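Local atomic coordinates of esterase (PDB entry 5DWD), a protein that probably hydrolyses carboxylic esters, as a bacterial carboxylesterase of the alpha/beta-hydrolase superfamily. Residues D66-T71 and F235-L240; V74-P79 and Y89-L94. All blocks are in the same frame, centred on the assembly; numbering follows the deposited sequence.

Contact 1. Residues D66-T71 and F235-L240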
loop_
_atom_site.group_PDB
_atom_site.type_symbol
_atom_site.label_atom_id
_atom_site.label_comp_id
_atom_site.label_asym_id
_atom_site.label_seq_id
_atom_site.Cartn_x
_atom_site.Cartn_y
_atom_site.Cartn_z
ATOM N N ASP B 66 26.092 -6.293 2.930
ATOM C CA ASP B 66 26.495 -7.705 2.714
ATOM C C ASP B 66 25.357 -8.605 2.203
ATOM O O ASP B 66 25.612 -9.572 1.471
ATOM C CB ASP B 66 27.079 -8.313 3.995
ATOM C CG ASP B 66 28.431 -7.710 4.359
ATOM O OD1 ASP B 66 29.130 -7.075 3.517
ATOM O OD2 ASP B 66 28.812 -7.936 5.502
ATOM N N SER B 67 24.111 -8.319 2.605
ATOM C CA SER B 67 22.951 -9.061 2.199
ATOM C C SER B 67 22.226 -8.535 1.002
ATOM O O SER B 67 21.528 -9.300 0.370
ATOM C CB SER B 67 21.937 -9.219 3.351
ATOM O OG SER B 67 22.535 -9.921 4.414
ATOM N N PHE B 68 22.419 -7.273 0.655
ATOM C CA PHE B 68 21.622 -6.532 -0.321
ATOM C C PHE B 68 22.533 -5.802 -1.255
ATOM O O PHE B 68 22.783 -4.598 -1.193
ATOM C CB PHE B 68 20.629 -5.585 0.433
ATOM C CG PHE B 68 19.742 -6.317 1.347
ATOM C CD1 PHE B 68 18.866 -7.212 0.859
ATOM C CD2 PHE B 68 19.819 -6.189 2.700
ATOM C CE1 PHE B 68 18.110 -7.974 1.700
ATOM C CE2 PHE B 68 19.041 -6.947 3.543
ATOM C CZ PHE B 68 18.168 -7.815 3.046
ATOM N N PRO B 69 23.136 -6.544 -2.209
ATOM C CA PRO B 69 24.201 -5.949 -2.962
ATOM C C PRO B 69 23.799 -4.945 -3.998
ATOM O O PRO B 69 24.642 -4.250 -4.503
ATOM C CB PRO B 69 24.853 -7.175 -3.644
ATOM C CG PRO B 69 23.728 -8.076 -3.818
ATOM C CD PRO B 69 22.975 -7.968 -2.521
ATOM N N ASP B 70 22.505 -4.821 -4.290
ATOM C CA ASP B 70 22.030 -3.801 -5.247
ATOM C C ASP B 70 21.359 -2.599 -4.583
ATOM O O ASP B 70 20.746 -1.773 -5.260
ATOM C CB ASP B 70 21.022 -4.453 -6.198
ATOM C CG ASP B 70 21.601 -5.642 -6.978
ATOM O OD1 ASP B 70 22.772 -5.565 -7.424
ATOM O OD2 ASP B 70 20.867 -6.644 -7.103
ATOM N N THR B 71 21.570 -2.472 -3.273
ATOM C CA THR B 71 21.001 -1.361 -2.490
ATOM C C THR B 71 22.049 -0.303 -2.166
ATOM O O THR B 71 23.143 -0.606 -1.671
ATOM C CB THR B 71 20.314 -1.964 -1.239
ATOM O OG1 THR B 71 19.374 -2.922 -1.703
ATOM C CG2 THR B 71 19.543 -0.841 -0.430
ATOM N N PHE B 235 12.644 -8.899 6.872
ATOM C CA PHE B 235 11.663 -8.094 6.213
ATOM C C PHE B 235 12.242 -7.471 4.933
ATOM O O PHE B 235 11.565 -7.464 3.916
ATOM C CB PHE B 235 11.158 -7.031 7.180
ATOM C CG PHE B 235 10.092 -6.099 6.633
ATOM C CD1 PHE B 235 8.791 -6.522 6.413
ATOM C CD2 PHE B 235 10.360 -4.748 6.388
ATOM C CE1 PHE B 235 7.808 -5.612 5.994
ATOM C CE2 PHE B 235 9.373 -3.862 5.990
ATOM C CZ PHE B 235 8.111 -4.302 5.761
ATOM N N LEU B 236 13.449 -6.953 5.004
ATOM C CA LEU B 236 14.170 -6.418 3.786
ATOM C C LEU B 236 14.294 -7.508 2.678
ATOM O O LEU B 236 14.032 -7.236 1.501
ATOM C CB LEU B 236 15.535 -5.907 4.166
ATOM C CG LEU B 236 15.777 -4.435 4.547
ATOM C CD1 LEU B 236 14.672 -3.470 4.335
ATOM C CD2 LEU B 236 16.919 -4.137 5.486
ATOM N N ARG B 237 14.586 -8.732 3.100
ATOM C CA ARG B 237 14.666 -9.831 2.138
ATOM C C ARG B 237 13.316 -10.094 1.493
ATOM O O ARG B 237 13.269 -10.465 0.293
ATOM C CB ARG B 237 15.233 -11.120 2.775
ATOM C CG ARG B 237 16.714 -11.258 2.635
ATOM C CD ARG B 237 17.168 -12.684 2.887
ATOM N NE ARG B 237 17.215 -12.851 4.323
ATOM C CZ ARG B 237 18.293 -12.713 5.093
ATOM N NH1 ARG B 237 19.493 -12.419 4.567
ATOM N NH2 ARG B 237 18.157 -12.881 6.418
ATOM N N GLU B 238 12.211 -9.908 2.212
ATOM C CA GLU B 238 10.877 -10.109 1.648
ATOM C C GLU B 238 10.606 -9.095 0.578
ATOM O O GLU B 238 9.964 -9.416 -0.420
ATOM C CB GLU B 238 9.732 -9.884 2.658
ATOM C CG GLU B 238 9.380 -10.974 3.590
ATOM C CD GLU B 238 8.141 -10.599 4.407
ATOM O OE1 GLU B 238 8.218 -10.571 5.634
ATOM O OE2 GLU B 238 7.093 -10.293 3.824
ATOM N N ILE B 239 10.994 -7.830 0.813
ATOM C CA ILE B 239 10.470 -6.774 -0.056
ATOM C C ILE B 239 11.409 -6.226 -1.102
ATOM O O ILE B 239 10.917 -5.614 -2.030
ATOM C CB ILE B 239 9.853 -5.650 0.732
ATOM C CG1 ILE B 239 10.938 -4.940 1.501
ATOM C CG2 ILE B 239 8.757 -6.196 1.621
ATOM C CD1 ILE B 239 10.471 -3.770 2.271
ATOM N N LEU B 240 12.702 -6.523 -0.979
ATOM C CA LEU B 240 13.770 -6.054 -1.852
ATOM C C LEU B 240 13.965 -7.078 -2.944
ATOM O O LEU B 240 13.366 -8.165 -2.899
ATOM C CB LEU B 240 15.079 -5.905 -1.091
ATOM C CG LEU B 240 15.638 -4.523 -0.785
ATOM C CD1 LEU B 240 14.607 -3.418 -0.829
ATOM C CD2 LEU B 240 16.482 -4.470 0.482
#
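The ring of Phe68 is covered on both faces: Leu240 CD2 lies over one, 3.6 Å above its plane and displaced from the ring centre, while CB of the preceding residue, Ser67, lies against the opposite face. At the ring edge, near its plane, Arg237 brings up CG, 3.7 Å from Phe68 CE1. In this alpha/beta-hydrolase fold the contact joins the loop that links helix 54-65 to strand 71-74 with the end of the C-terminal helix 226-239 and the residue after it. CD2 of Leu240 sits 4.0 Å from the Phe68 ring centroid and 24° off the ring normal, which meets the geometry of a CH-pi contact. The far end of the ring approaches Leu236, whose CB is 3.4 Å from Phe68 CZ. Phe68 CG stands anti to its own carbonyl carbon (chi1 -58°), and from there the ring reaches across to the helix. The contact has no hydrogen bond between its segments and buries 250 Å², so it rests on apolar fit. Leu236 and Leu240 also touch Ile134 of strand 133-138, so the side chains that receive the ring rest on the central sheet as well. A type I turn from Phe68 to Thr71 is closed by Thr71 N bonding to Phe68 O at 3.2 Å. The Thr71 hydroxyl is hydrogen-bonded to Ser42 OG, and beside that pair Leu240 CD2 comes to 3.9 Å from Thr71 OG1.

Contact 2. Residues V74-P79 and Y89-L94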
loop_
_atom_site.group_PDB
_atom_site.type_symbol
_atom_site.label_atom_id
_atom_site.label_comp_id
_atom_site.label_asym_id
_atom_site.label_seq_id
_atom_site.Cartn_x
_atom_site.Cartn_y
_atom_site.Cartn_z
ATOM N N VAL B 74 21.925 5.590 2.528
ATOM C CA VAL B 74 22.229 6.987 2.761
ATOM C C VAL B 74 21.796 7.272 4.206
ATOM O O VAL B 74 20.686 6.848 4.536
ATOM C CB VAL B 74 21.443 7.892 1.830
ATOM C CG1 VAL B 74 21.737 9.343 2.074
ATOM C CG2 VAL B 74 21.814 7.603 0.368
ATOM N N ALA B 75 22.621 8.003 4.957
ATOM C CA ALA B 75 22.257 8.372 6.365
ATOM C C ALA B 75 22.493 9.876 6.574
ATOM O O ALA B 75 23.596 10.261 6.963
ATOM C CB ALA B 75 23.129 7.612 7.321
ATOM N N PRO B 76 21.467 10.710 6.327
ATOM C CA PRO B 76 21.663 12.154 6.491
ATOM C C PRO B 76 21.797 12.581 7.905
ATOM O O PRO B 76 21.157 11.999 8.815
ATOM C CB PRO B 76 20.425 12.754 5.890
ATOM C CG PRO B 76 19.418 11.648 5.950
ATOM C CD PRO B 76 20.148 10.382 5.811
ATOM N N ASN B 77 22.657 13.569 8.103
ATOM C CA ASN B 77 22.632 14.264 9.387
ATOM C C ASN B 77 21.355 15.113 9.464
ATOM O O ASN B 77 21.006 15.786 8.501
ATOM C CB ASN B 77 23.838 15.146 9.567
ATOM C CG ASN B 77 25.118 14.392 9.569
ATOM O OD1 ASN B 77 25.266 13.328 10.239
ATOM N ND2 ASN B 77 26.133 14.967 8.895
ATOM N N ALA B 78 20.671 15.122 10.625
ATOM C CA ALA B 78 19.535 15.953 10.830
ATOM C C ALA B 78 19.982 17.435 10.746
ATOM O O ALA B 78 21.158 17.732 10.904
ATOM C CB ALA B 78 18.926 15.627 12.185
ATOM N N PRO B 79 19.011 18.326 10.529
ATOM C CA PRO B 79 19.344 19.635 10.120
ATOM C C PRO B 79 19.851 20.595 11.196
ATOM O O PRO B 79 20.305 21.678 10.883
ATOM C CB PRO B 79 18.018 20.144 9.533
ATOM C CG PRO B 79 16.950 19.305 10.133
ATOM C CD PRO B 79 17.602 17.989 10.272
ATOM N N TYR B 89 23.297 15.722 16.270
ATOM C CA TYR B 89 22.236 16.431 15.575
ATOM C C TYR B 89 20.851 16.074 16.106
ATOM O O TYR B 89 20.672 15.005 16.758
ATOM C CB TYR B 89 22.305 16.101 14.070
ATOM C CG TYR B 89 23.613 16.518 13.436
ATOM C CD1 TYR B 89 23.893 17.845 13.123
ATOM C CD2 TYR B 89 24.634 15.566 13.313
ATOM C CE1 TYR B 89 25.122 18.179 12.548
ATOM C CE2 TYR B 89 25.874 15.884 12.753
ATOM C CZ TYR B 89 26.105 17.208 12.402
ATOM O OH TYR B 89 27.299 17.560 11.893
ATOM N N GLU B 90 19.869 16.923 15.827
ATOM C CA GLU B 90 18.481 16.672 16.162
ATOM C C GLU B 90 17.585 16.979 14.998
ATOM O O GLU B 90 17.891 17.931 14.218
ATOM C CB GLU B 90 18.029 17.485 17.418
ATOM C CG GLU B 90 18.108 19.012 17.188
ATOM C CD GLU B 90 17.847 19.879 18.395
ATOM O OE1 GLU B 90 18.169 19.442 19.517
ATOM O OE2 GLU B 90 17.306 21.034 18.173
ATOM N N TRP B 91 16.521 16.191 14.809
ATOM C CA TRP B 91 15.526 16.514 13.814
ATOM C C TRP B 91 14.719 17.718 14.308
ATOM O O TRP B 91 14.208 18.525 13.514
ATOM C CB TRP B 91 14.614 15.285 13.496
ATOM C CG TRP B 91 15.367 14.201 12.885
ATOM C CD1 TRP B 91 15.935 13.092 13.520
ATOM C CD2 TRP B 91 15.785 14.144 11.518
ATOM N NE1 TRP B 91 16.656 12.410 12.593
ATOM C CE2 TRP B 91 16.606 13.014 11.380
ATOM C CE3 TRP B 91 15.557 14.961 10.402
ATOM C CZ2 TRP B 91 17.204 12.665 10.174
ATOM C CZ3 TRP B 91 16.157 14.608 9.184
ATOM C CH2 TRP B 91 16.965 13.470 9.084
ATOM N N PHE B 92 14.540 17.783 15.616
ATOM C CA PHE B 92 13.791 18.854 16.274
ATOM C C PHE B 92 14.170 18.873 17.734
ATOM O O PHE B 92 14.668 17.862 18.254
ATOM C CB PHE B 92 12.272 18.756 16.081
ATOM C CG PHE B 92 11.674 17.400 16.451
ATOM C CD1 PHE B 92 11.312 17.102 17.772
ATOM C CD2 PHE B 92 11.404 16.433 15.483
ATOM C CE1 PHE B 92 10.739 15.888 18.117
ATOM C CE2 PHE B 92 10.828 15.229 15.821
ATOM C CZ PHE B 92 10.466 14.992 17.144
ATOM N N PRO B 93 13.978 20.042 18.405
ATOM C CA PRO B 93 14.434 20.170 19.796
ATOM C C PRO B 93 13.496 19.503 20.761
ATOM O O PRO B 93 12.297 19.257 20.467
ATOM C CB PRO B 93 14.466 21.707 20.032
ATOM C CG PRO B 93 13.611 22.252 18.988
ATOM C CD PRO B 93 13.613 21.354 17.805
ATOM N N LEU B 94 14.108 19.094 21.885
ATOM C CA LEU B 94 13.400 18.485 22.965
ATOM C C LEU B 94 13.739 19.193 24.264
ATOM O O LEU B 94 14.879 19.647 24.453
ATOM C CB LEU B 94 13.788 17.034 23.130
ATOM C CG LEU B 94 13.314 16.072 22.003
ATOM C CD1 LEU B 94 13.913 14.673 22.262
ATOM C CD2 LEU B 94 11.820 16.056 21.835
#
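The loop leaving strand 71-74 meets the two-stranded hairpin of 80-82 and 89-90 here, with Ala78 set against Trp91. Ala78 CB lies over the centre of the indole face, 3.6 Å from the centroid of its five-membered ring and 17° off the normal, a CH-pi contact. The same methyl group is 3.2 Å from Glu90 O, so it fits closely between backbone and ring. Pro79 CD meets the six-membered part of the indole, 3.7 Å from Trp91 CE3. Although the first bond of the Trp91 side chain leads away from the loop, CG anti to the carbonyl carbon (chi1 -65°) turns the indole back so that its face lies against Ala78. In this alpha/beta hydrolase, Trp91 also touches the probable nucleophile elbow, and its NE1 is hydrogen-bonded to His48 O, which helps fix the rotation of the indole. A leucine in its place would probably leave His48 O without that donor and Ala78 CB without a flat surface to rest on. Next to this pair, Asn77 CB lies over one face of the Tyr89 ring, 3.9 Å from its centroid. The Asn77 amide continues this stack, its plane turned 20° from the ring and CG 3.6 Å from Tyr89 CE2. Both amide ends are held outside the pair: OD1 accepts from Gly54 N, and ND2 bonds to Ser29 OG.

In the fold
The chain's centre lies between the two contacts, which are about 25 Å apart centre to centre. Both involve the connections of strand 71-74: residues 66-71 lead into it, and residues 74-79 leave it. Along the chain, contact 2 falls wholly within the 163 residues that separate the segments of contact 1, its own segments being local neighbours, whereas contact 1 brings in the C-terminal helix 226-239. Strand 71-74 of the mixed sheet, flanked by 32-33 and 42-47, runs from one to the other. Contact 1 thus belongs to the end where strand 71-74 begins, and contact 2 to the end bearing the probable nucleophile elbow; its segment 89-94 also carries Leu94 of the observed ligand pocket, which takes no part in the contact itself.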